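Local coordinates for DUF1611 domain-containing protein (Anabaena variabilis, PDB 2OBN) that is of unknown function but joins a Rossmann-like N-terminal domain to a C-terminal domain of the P-loop NTPase type, at residues 11-16 with 39-44. The protein carries 2 engineered substitutions. Sequence-based numbering, arbitrary orientation.
Sequences AILLHE and AVIDRN
Strands 11-13 and 39-41 lie side by side and parallel, their axes 4.7 Å apart at 15°, with A11 beside A39, I12 beside V40 and L13 beside I41. They are the two strands of the first beta-alpha-beta unit in the Rossmann-like domain, connected through helix 24-32. Three backbone hydrogen bonds join the two segments: I12 N to A39 O, I41 N to I12 O, and, from just after the strand, L14 N to I41 O, the most bent of the three. I41 lies on the same sheet face as A11 and L13. Its CD1 meets A11 CB, and its CG2 lies 4.1 Å from L13 CD1. On the face of I12 and V40, V40 CG1 meets L14 CD2, from just past the strand end, at 3.7 Å, and both side chains touch L30 of helix 24-32.

Beyond the strands the contact turns polar. H15 CG stands anti to its carbonyl carbon (chi1 -66°), which carries the ring over to 39-44; the turn about chi2 then points ND1 at R43 N. The hydrogen bond from R43 N to H15 ND1 is 3.2 Å long and lies close to the ring plane. The second ring nitrogen, NE2, hydrogen-bonds to E95 OE2, so both are held. The R43 guanidinium stacks on one ring face, planes 24° apart, with NH1 3.3 Å from H15 CG; I41 O lies over the opposite face. E16 OE2 remains 4.3 Å from R43 NH2, too far for a salt bridge. D42 OD2 bonds to T18, while OD1 takes two backbone donors. E16 N approaches D42 OD1 at 2.8 Å from one face of the carboxylate, and N44 N closes an Asx turn on OD1 from the opposite face.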
loop_
_atom_site.group_PDB
_atom_site.type_symbol
_atom_site.label_atom_id
_atom_site.label_comp_id
_atom_site.label_asym_id
_atom_site.label_seq_id
_atom_site.Cartn_x
_atom_site.Cartn_y
_atom_site.Cartn_z
ATOM N N ALA B 11 -18.401 -4.488 -26.268
ATOM C CA ALA B 11 -18.096 -3.246 -26.927
ATOM C C ALA B 11 -17.139 -2.557 -25.946
ATOM O O ALA B 11 -17.402 -2.526 -24.745
ATOM C CB ALA B 11 -19.347 -2.421 -27.137
ATOM N N ILE B 12 -16.014 -2.049 -26.437
ATOM C CA ILE B 12 -15.046 -1.374 -25.579
ATOM C C ILE B 12 -15.139 0.134 -25.787
ATOM O O ILE B 12 -14.989 0.614 -26.916
ATOM C CB ILE B 12 -13.602 -1.821 -25.872
ATOM C CG1 ILE B 12 -13.496 -3.336 -25.763
ATOM C CG2 ILE B 12 -12.608 -1.112 -24.921
ATOM C CD1 ILE B 12 -12.135 -3.841 -26.072
ATOM N N LEU B 13 -15.413 0.868 -24.704
ATOM C CA LEU B 13 -15.448 2.327 -24.753
ATOM C C LEU B 13 -13.977 2.707 -24.830
ATOM O O LEU B 13 -13.223 2.422 -23.900
ATOM C CB LEU B 13 -16.097 2.923 -23.499
ATOM C CG LEU B 13 -16.296 4.447 -23.516
ATOM C CD1 LEU B 13 -17.351 4.835 -24.562
ATOM C CD2 LEU B 13 -16.687 4.979 -22.139
ATOM N N LEU B 14 -13.562 3.317 -25.935
ATOM C CA LEU B 14 -12.147 3.603 -26.137
ATOM C C LEU B 14 -11.898 4.947 -26.832
ATOM O O LEU B 14 -10.933 5.065 -27.592
ATOM C CB LEU B 14 -11.517 2.428 -26.923
ATOM C CG LEU B 14 -9.994 2.170 -27.002
ATOM C CD1 LEU B 14 -9.277 2.193 -25.665
ATOM C CD2 LEU B 14 -9.746 0.831 -27.680
ATOM N N HIS B 15 -12.737 5.953 -26.544
ATOM C CA HIS B 15 -12.593 7.294 -27.144
ATOM C C HIS B 15 -11.245 7.909 -26.834
ATOM O O HIS B 15 -10.902 8.069 -25.660
ATOM C CB HIS B 15 -13.656 8.290 -26.653
ATOM C CG HIS B 15 -15.052 7.953 -27.061
ATOM N ND1 HIS B 15 -15.474 7.991 -28.369
ATOM C CD2 HIS B 15 -16.135 7.611 -26.325
ATOM C CE1 HIS B 15 -16.750 7.657 -28.426
ATOM N NE2 HIS B 15 -17.173 7.421 -27.198
ATOM N N GLU B 16 -10.504 8.267 -27.888
ATOM C CA GLU B 16 -9.159 8.869 -27.776
ATOM C C GLU B 16 -8.053 7.924 -27.284
ATOM O O GLU B 16 -6.900 8.329 -27.233
ATOM C CB GLU B 16 -9.167 10.124 -26.896
ATOM C CG GLU B 16 -10.188 11.163 -27.314
ATOM C CD GLU B 16 -10.051 12.462 -26.533
ATOM O OE1 GLU B 16 -9.984 12.417 -25.277
ATOM O OE2 GLU B 16 -10.023 13.531 -27.193
ATOM N N ALA B 39 -17.138 -4.669 -31.100
ATOM C CA ALA B 39 -16.917 -3.271 -31.470
ATOM C C ALA B 39 -15.949 -2.570 -30.535
ATOM O O ALA B 39 -15.852 -2.901 -29.351
ATOM C CB ALA B 39 -18.240 -2.507 -31.520
ATOM N N VAL B 40 -15.219 -1.625 -31.118
ATOM C CA VAL B 40 -14.315 -0.718 -30.432
ATOM C C VAL B 40 -14.935 0.655 -30.676
ATOM O O VAL B 40 -15.194 1.032 -31.823
ATOM C CB VAL B 40 -12.897 -0.761 -31.013
ATOM C CG1 VAL B 40 -12.072 0.443 -30.534
ATOM C CG2 VAL B 40 -12.204 -2.069 -30.644
ATOM N N ILE B 41 -15.187 1.390 -29.598
ATOM C CA ILE B 41 -15.839 2.688 -29.689
ATOM C C ILE B 41 -14.812 3.795 -29.522
ATOM O O ILE B 41 -14.286 4.002 -28.426
ATOM C CB ILE B 41 -16.958 2.804 -28.631
ATOM C CG1 ILE B 41 -18.033 1.743 -28.891
ATOM C CG2 ILE B 41 -17.600 4.195 -28.653
ATOM C CD1 ILE B 41 -18.925 1.472 -27.690
ATOM N N ASP B 42 -14.523 4.491 -30.620
ATOM C CA ASP B 42 -13.587 5.616 -30.607
ATOM C C ASP B 42 -13.907 6.558 -31.776
ATOM O O ASP B 42 -13.669 6.223 -32.935
ATOM C CB ASP B 42 -12.140 5.113 -30.681
ATOM C CG ASP B 42 -11.109 6.236 -30.584
ATOM O OD1 ASP B 42 -11.481 7.403 -30.352
ATOM O OD2 ASP B 42 -9.904 5.942 -30.728
ATOM N N ARG B 43 -14.452 7.729 -31.440
ATOM C CA ARG B 43 -14.836 8.767 -32.408
ATOM C C ARG B 43 -13.681 9.299 -33.273
ATOM O O ARG B 43 -13.906 9.769 -34.377
ATOM C CB ARG B 43 -15.540 9.930 -31.694
ATOM C CG ARG B 43 -14.739 10.578 -30.580
ATOM C CD ARG B 43 -15.492 11.741 -29.959
ATOM N NE ARG B 43 -14.737 12.264 -28.820
ATOM C CZ ARG B 43 -14.925 11.953 -27.534
ATOM N NH1 ARG B 43 -15.901 11.131 -27.131
ATOM N NH2 ARG B 43 -14.131 12.511 -26.629
ATOM N N ASN B 44 -12.460 9.239 -32.749
ATOM C CA ASN B 44 -11.270 9.628 -33.484
ATOM C C ASN B 44 -10.814 8.593 -34.530
ATOM O O ASN B 44 -10.048 8.926 -35.430
ATOM C CB ASN B 44 -10.104 9.851 -32.507
ATOM C CG ASN B 44 -10.310 11.045 -31.592
ATOM O OD1 ASN B 44 -11.379 11.640 -31.557
ATOM N ND2 ASN B 44 -9.265 11.406 -30.857
#